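Local coordinates for protein putative RNase YutE (Bacillus subtilis subsp. subtilis str. 168, PDB 1YLM) that is probably an RNase of the HepT family and probably the toxic component of a putative type VII toxin-antitoxin system, at residues Val4-Ile9 / Ser131-Glu136; Asp87-Leu92 / Thr120-Phe125. One frame throughout, in Å; residues are numbered along the deposited sequence.

Both contacts use the C-terminal helix 119-137, at different levels. From the N terminus, segment 4-9 leads into helix 6-23, and interaction 1 sets this start against residues 131-136, near the end of helix 119-137, closing a loop of 121 intervening residues, mostly helical. Inside that loop lies interaction 2, where helix 83-93 (residues 87-92) meets the beginning of helix 119-137 (residues 120-125) after only 27 residues. The smaller loop is thus nested in the larger one. Their centres lie 19 Å apart, and they do not touch. Interaction 1 joins the start of the first helix to the end of the last; interaction 2 ties the short helix 83-93 to the main bundle, nearer its centre.

Interaction 1 (Val4-Ile9 / Ser131-Glu136); sequences VDRSKI and SYLETE
L133 carries most of the contact between residues 4-9 and residues 131-136 of helix 119-137, presenting a different part of its side chain to each of three partners. The two apolar meetings are made by its methyl branches: L133 CD2 lies 4.0 Å from V4 CG1, and L133 CD1 lies 4.0 Å from I9 CG2. In both V4 and I9 the touching methyl stands anti to the backbone N (chi1 -177° for V4 CG1), and each side chain runs obliquely across that of L133.

The third partner is R6, whose long side chain slides past L133 in the reverse direction. With CG anti to the backbone N (chi1 -169°) and an extended chain out to NE, it carries its guanidinium over to helix 119-137. One face of that group rests on L133 CB, offset toward the rim, with R6 NH2 3.9 Å from L133 CB. At the guanidinium edge, close to its plane, E134 CG comes within 3.9 Å of R6 NH2; this is contact with the aliphatic part of E134. The carboxylate stays farther off, E134 OE2 lying 5.2 Å from R6 NH2. The guanidinium's polar grip comes from elsewhere: NE forms a salt bridge with E10, and NH1 is hydrogen-bonded to the carbonyls of G138 and S141, so that R6 is fixed to the C-terminal tail.

At the start of its own helix, D5 is the N-cap of helix 6-23: K8 N donates to D5 OD1 over 3.3 Å, from above the carboxylate plane.

In the fold, this is where the beginning of helix 6-23 packs beside the end of helix 119-137. Helix 32-59 packs against the same layer, its M56 touching both I9 and L133, while V4 pairs through its backbone with A142 of the tail.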
loop_
_atom_site.group_PDB
_atom_site.type_symbol
_atom_site.label_atom_id
_atom_site.label_comp_id
_atom_site.label_asym_id
_atom_site.label_seq_id
_atom_site.Cartn_x
_atom_site.Cartn_y
_atom_site.Cartn_z
ATOM N N VAL A 4 4.156 8.976 25.211
ATOM C CA VAL A 4 4.368 9.101 23.781
ATOM C C VAL A 4 5.165 7.889 23.304
ATOM O O VAL A 4 6.175 7.530 23.917
ATOM C CB VAL A 4 5.103 10.443 23.451
ATOM C CG1 VAL A 4 5.270 10.647 21.934
ATOM C CG2 VAL A 4 4.341 11.636 24.057
ATOM N N ASP A 5 4.716 7.258 22.216
ATOM C CA ASP A 5 5.441 6.112 21.657
ATOM C C ASP A 5 6.673 6.590 20.879
ATOM O O ASP A 5 6.753 6.530 19.646
ATOM C CB ASP A 5 4.536 5.212 20.823
ATOM C CG ASP A 5 5.162 3.831 20.558
ATOM O OD1 ASP A 5 6.395 3.631 20.757
ATOM O OD2 ASP A 5 4.408 2.945 20.132
ATOM N N ARG A 6 7.638 7.091 21.628
ATOM C CA ARG A 6 8.735 7.819 21.033
ATOM C C ARG A 6 9.631 6.919 20.189
ATOM O O ARG A 6 10.141 7.355 19.152
ATOM C CB ARG A 6 9.560 8.524 22.124
ATOM C CG ARG A 6 10.564 9.532 21.552
ATOM C CD ARG A 6 11.257 10.349 22.668
ATOM N NE ARG A 6 12.101 11.389 22.087
ATOM C CZ ARG A 6 12.576 12.443 22.748
ATOM N NH1 ARG A 6 12.306 12.613 24.043
ATOM N NH2 ARG A 6 13.326 13.331 22.110
ATOM N N SER A 7 9.836 5.691 20.649
ATOM C CA SER A 7 10.575 4.667 19.872
ATOM C C SER A 7 9.964 4.446 18.472
ATOM O O SER A 7 10.671 4.480 17.468
ATOM C CB SER A 7 10.565 3.330 20.621
ATOM O OG SER A 7 11.284 3.452 21.822
ATOM N N LYS A 8 8.654 4.231 18.435
ATOM C CA LYS A 8 7.925 4.029 17.184
ATOM C C LYS A 8 8.078 5.244 16.275
ATOM O O LYS A 8 8.372 5.097 15.083
ATOM C CB LYS A 8 6.440 3.761 17.470
ATOM C CG LYS A 8 5.611 3.438 16.225
ATOM C CD LYS A 8 4.199 3.034 16.608
ATOM C CE LYS A 8 3.368 2.683 15.382
ATOM N NZ LYS A 8 2.990 3.872 14.570
ATOM N N ILE A 9 7.890 6.443 16.830
ATOM C CA ILE A 9 7.935 7.673 16.039
ATOM C C ILE A 9 9.336 7.822 15.464
ATOM O O ILE A 9 9.512 8.043 14.265
ATOM C CB ILE A 9 7.546 8.940 16.870
ATOM C CG1 ILE A 9 6.072 8.875 17.307
ATOM C CG2 ILE A 9 7.829 10.237 16.067
ATOM C CD1 ILE A 9 5.691 9.889 18.393
ATOM N N SER A 131 11.908 18.340 17.023
ATOM C CA SER A 131 11.948 19.564 17.852
ATOM C C SER A 131 10.825 19.555 18.870
ATOM O O SER A 131 11.029 19.890 20.030
ATOM C CB SER A 131 11.834 20.851 17.014
ATOM O OG SER A 131 12.839 20.913 16.014
ATOM N N TYR A 132 9.637 19.165 18.431
ATOM C CA TYR A 132 8.490 19.071 19.315
ATOM C C TYR A 132 8.728 18.050 20.423
ATOM O O TYR A 132 8.499 18.343 21.593
ATOM C CB TYR A 132 7.226 18.723 18.526
ATOM C CG TYR A 132 5.947 19.039 19.267
ATOM C CD1 TYR A 132 5.319 20.279 19.122
ATOM C CD2 TYR A 132 5.374 18.102 20.121
ATOM C CE1 TYR A 132 4.132 20.567 19.809
ATOM C CE2 TYR A 132 4.191 18.372 20.807
ATOM C CZ TYR A 132 3.579 19.602 20.652
ATOM O OH TYR A 132 2.423 19.841 21.356
ATOM N N LEU A 133 9.209 16.866 20.050
ATOM C CA LEU A 133 9.552 15.816 21.010
ATOM C C LEU A 133 10.585 16.306 22.034
ATOM O O LEU A 133 10.420 16.119 23.244
ATOM C CB LEU A 133 10.080 14.576 20.265
ATOM C CG LEU A 133 9.043 13.767 19.468
ATOM C CD1 LEU A 133 9.675 12.693 18.586
ATOM C CD2 LEU A 133 8.013 13.156 20.426
ATOM N N GLU A 134 11.644 16.932 21.536
ATOM C CA GLU A 134 12.727 17.422 22.390
ATOM C C GLU A 134 12.239 18.514 23.337
ATOM O O GLU A 134 12.604 18.523 24.519
ATOM C CB GLU A 134 13.883 17.928 21.536
ATOM C CG GLU A 134 14.679 16.797 20.850
ATOM C CD GLU A 134 15.457 17.274 19.624
ATOM O OE1 GLU A 134 15.449 18.499 19.330
ATOM O OE2 GLU A 134 16.082 16.424 18.950
ATOM N N THR A 135 11.407 19.419 22.819
ATOM C CA THR A 135 10.845 20.521 23.614
ATOM C C THR A 135 9.901 20.024 24.702
ATOM O O THR A 135 9.961 20.497 25.842
ATOM C CB THR A 135 10.152 21.582 22.712
ATOM O OG1 THR A 135 11.121 22.101 21.791
ATOM C CG2 THR A 135 9.590 22.728 23.536
ATOM N N GLU A 136 9.062 19.041 24.374
ATOM C CA GLU A 136 8.031 18.604 25.298
ATOM C C GLU A 136 8.460 17.473 26.231
ATOM O O GLU A 136 7.967 17.388 27.354
ATOM C CB GLU A 136 6.753 18.227 24.551
ATOM C CG GLU A 136 6.114 19.382 23.800
ATOM C CD GLU A 136 5.702 20.519 24.732
ATOM O OE1 GLU A 136 5.245 20.239 25.859
ATOM O OE2 GLU A 136 5.851 21.690 24.335
#

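Interaction 2 (Asp87-Leu92 / Thr120-Phe125); sequences DELKKL and TALQDF
L89 and L122 meet through their CD2 methyls, 3.6 Å apart, at the middle of a hydrophobic contact between two steeply crossed helices. The segment axes approach to 9.7 Å at a signed crossing angle of -103°, nearly perpendicular, so the touching surface is compact. L89 spreads its two methyls over separate partners. L89 CD2 also packs on A121 CB at 4.0 Å, whereas L89 CD1 approaches F125 CD1 to 3.7 Å, at an oblique slant to the ring. F125 holds its CG anti to the backbone N (chi1 -180°), which places CD1 of its ring beside L89 CD1. One turn on from E88, L92 crosses L122 at about a right angle and sets its CD2 3.8 Å from L122 CD2; that methyl of L122 is therefore shared by both leucines of helix 83-93. The L92 side chain is about 8 Å from that of R96, the active-site residue inferred by similarity. The small A121 lets the backbones draw together, its CA lying nearest that of E88.

The polar part of the contact lies at E88, where a water bridges the two helices. It donates to E88 OE1 over 2.6 Å and accepts from A121 N over 3.0 Å, so this backbone N-H near the start of helix 119-137 is satisfied through the water. E88 OE1 is also hydrogen-bonded to ND1 of H118, the residue between helices 108-117 and 119-137.

Around this pair the helical bundle closes in: L92 packs on L111, L114 and I115 of helix 108-117 and on I46 of helix 32-59, L122 reaches F16 and L20 of helix 6-23, F125 lies on I49 of helix 32-59, and L89 touches M72 of helix 71-77.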
loop_
_atom_site.group_PDB
_atom_site.type_symbol
_atom_site.label_atom_id
_atom_site.label_comp_id
_atom_site.label_asym_id
_atom_site.label_seq_id
_atom_site.Cartn_x
_atom_site.Cartn_y
_atom_site.Cartn_z
ATOM N N ASP A 87 -0.552 22.428 4.684
ATOM C CA ASP A 87 -1.286 22.466 3.418
ATOM C C ASP A 87 -0.557 21.682 2.350
ATOM O O ASP A 87 -1.174 20.893 1.628
ATOM C CB ASP A 87 -1.484 23.917 2.949
ATOM C CG ASP A 87 -2.465 24.698 3.819
ATOM O OD1 ASP A 87 -3.289 24.079 4.542
ATOM O OD2 ASP A 87 -2.425 25.947 3.753
ATOM N N GLU A 88 0.754 21.885 2.277
ATOM C CA GLU A 88 1.608 21.173 1.320
ATOM C C GLU A 88 1.564 19.666 1.544
ATOM O O GLU A 88 1.364 18.895 0.606
ATOM C CB GLU A 88 3.043 21.664 1.413
ATOM C CG GLU A 88 3.269 23.015 0.734
ATOM C CD GLU A 88 4.721 23.263 0.433
ATOM O OE1 GLU A 88 5.296 22.513 -0.385
ATOM O OE2 GLU A 88 5.296 24.211 1.003
ATOM N N LEU A 89 1.738 19.246 2.799
ATOM C CA LEU A 89 1.705 17.816 3.119
ATOM C C LEU A 89 0.333 17.212 2.828
ATOM O O LEU A 89 0.242 16.090 2.338
ATOM C CB LEU A 89 2.173 17.551 4.554
ATOM C CG LEU A 89 3.648 17.936 4.819
ATOM C CD1 LEU A 89 4.057 17.661 6.262
ATOM C CD2 LEU A 89 4.641 17.284 3.879
ATOM N N LYS A 90 -0.730 17.974 3.068
ATOM C CA LYS A 90 -2.078 17.525 2.723
ATOM C C LYS A 90 -2.220 17.177 1.231
ATOM O O LYS A 90 -2.938 16.243 0.875
ATOM C CB LYS A 90 -3.122 18.575 3.099
ATOM C CG LYS A 90 -3.474 18.640 4.597
ATOM C CD LYS A 90 -4.216 19.951 4.913
ATOM C CE LYS A 90 -5.698 19.743 4.952
ATOM N NZ LYS A 90 -6.393 21.025 5.294
ATOM N N LYS A 91 -1.553 17.938 0.367
ATOM C CA LYS A 91 -1.658 17.713 -1.085
ATOM C C LYS A 91 -1.052 16.368 -1.493
ATOM O O LYS A 91 -1.587 15.696 -2.385
ATOM C CB LYS A 91 -1.014 18.865 -1.869
ATOM C CG LYS A 91 -1.760 20.199 -1.711
ATOM C CD LYS A 91 -0.983 21.359 -2.351
ATOM C CE LYS A 91 -1.755 22.704 -2.184
ATOM N NZ LYS A 91 -3.185 22.587 -2.539
ATOM N N LEU A 92 0.036 15.965 -0.826
ATOM C CA LEU A 92 0.603 14.629 -1.042
ATOM C C LEU A 92 -0.308 13.558 -0.471
ATOM O O LEU A 92 -0.563 12.532 -1.115
ATOM C CB LEU A 92 2.003 14.475 -0.423
ATOM C CG LEU A 92 2.597 13.051 -0.541
ATOM C CD1 LEU A 92 2.782 12.587 -2.006
ATOM C CD2 LEU A 92 3.923 12.971 0.206
ATOM N N THR A 120 10.699 20.211 0.077
ATOM C CA THR A 120 11.191 20.948 1.250
ATOM C C THR A 120 10.353 20.685 2.526
ATOM O O THR A 120 10.923 20.415 3.593
ATOM C CB THR A 120 11.321 22.471 0.977
ATOM O OG1 THR A 120 12.271 22.689 -0.082
ATOM C CG2 THR A 120 11.822 23.197 2.221
ATOM N N ALA A 121 9.025 20.764 2.417
ATOM C CA ALA A 121 8.124 20.433 3.534
ATOM C C ALA A 121 8.326 18.973 3.968
ATOM O O ALA A 121 8.349 18.659 5.166
ATOM C CB ALA A 121 6.684 20.681 3.166
ATOM N N LEU A 122 8.507 18.081 2.999
ATOM C CA LEU A 122 8.811 16.681 3.334
ATOM C C LEU A 122 10.107 16.529 4.142
ATOM O O LEU A 122 10.110 15.896 5.203
ATOM C CB LEU A 122 8.824 15.805 2.073
ATOM C CG LEU A 122 7.448 15.571 1.436
ATOM C CD1 LEU A 122 7.584 14.958 0.054
ATOM C CD2 LEU A 122 6.566 14.689 2.338
ATOM N N GLN A 123 11.188 17.136 3.658
ATOM C CA GLN A 123 12.475 17.123 4.352
ATOM C C GLN A 123 12.389 17.701 5.763
ATOM O O GLN A 123 13.051 17.222 6.676
ATOM C CB GLN A 123 13.524 17.914 3.562
ATOM C CG GLN A 123 13.849 17.331 2.189
ATOM C CD GLN A 123 14.742 18.242 1.357
ATOM O OE1 GLN A 123 14.787 19.459 1.565
ATOM N NE2 GLN A 123 15.453 17.657 0.406
ATOM N N ASP A 124 11.574 18.738 5.928
ATOM C CA ASP A 124 11.440 19.411 7.220
ATOM C C ASP A 124 10.542 18.702 8.224
ATOM O O ASP A 124 10.626 18.981 9.416
ATOM C CB ASP A 124 10.937 20.840 7.015
ATOM C CG ASP A 124 11.986 21.732 6.380
ATOM O OD1 ASP A 124 13.180 21.370 6.415
ATOM O OD2 ASP A 124 11.609 22.792 5.852
ATOM N N PHE A 125 9.684 17.798 7.746
ATOM C CA PHE A 125 8.722 17.112 8.628
ATOM C C PHE A 125 9.383 16.390 9.828
ATOM O O PHE A 125 8.963 16.600 10.971
ATOM C CB PHE A 125 7.807 16.171 7.828
ATOM C CG PHE A 125 6.789 15.435 8.675
ATOM C CD1 PHE A 125 5.647 16.096 9.160
ATOM C CD2 PHE A 125 6.971 14.100 9.002
ATOM C CE1 PHE A 125 4.719 15.425 9.956
ATOM C CE2 PHE A 125 6.030 13.410 9.777
ATOM C CZ PHE A 125 4.911 14.070 10.253
HETATM O O HOH W 1 7.888 22.408 0.117
#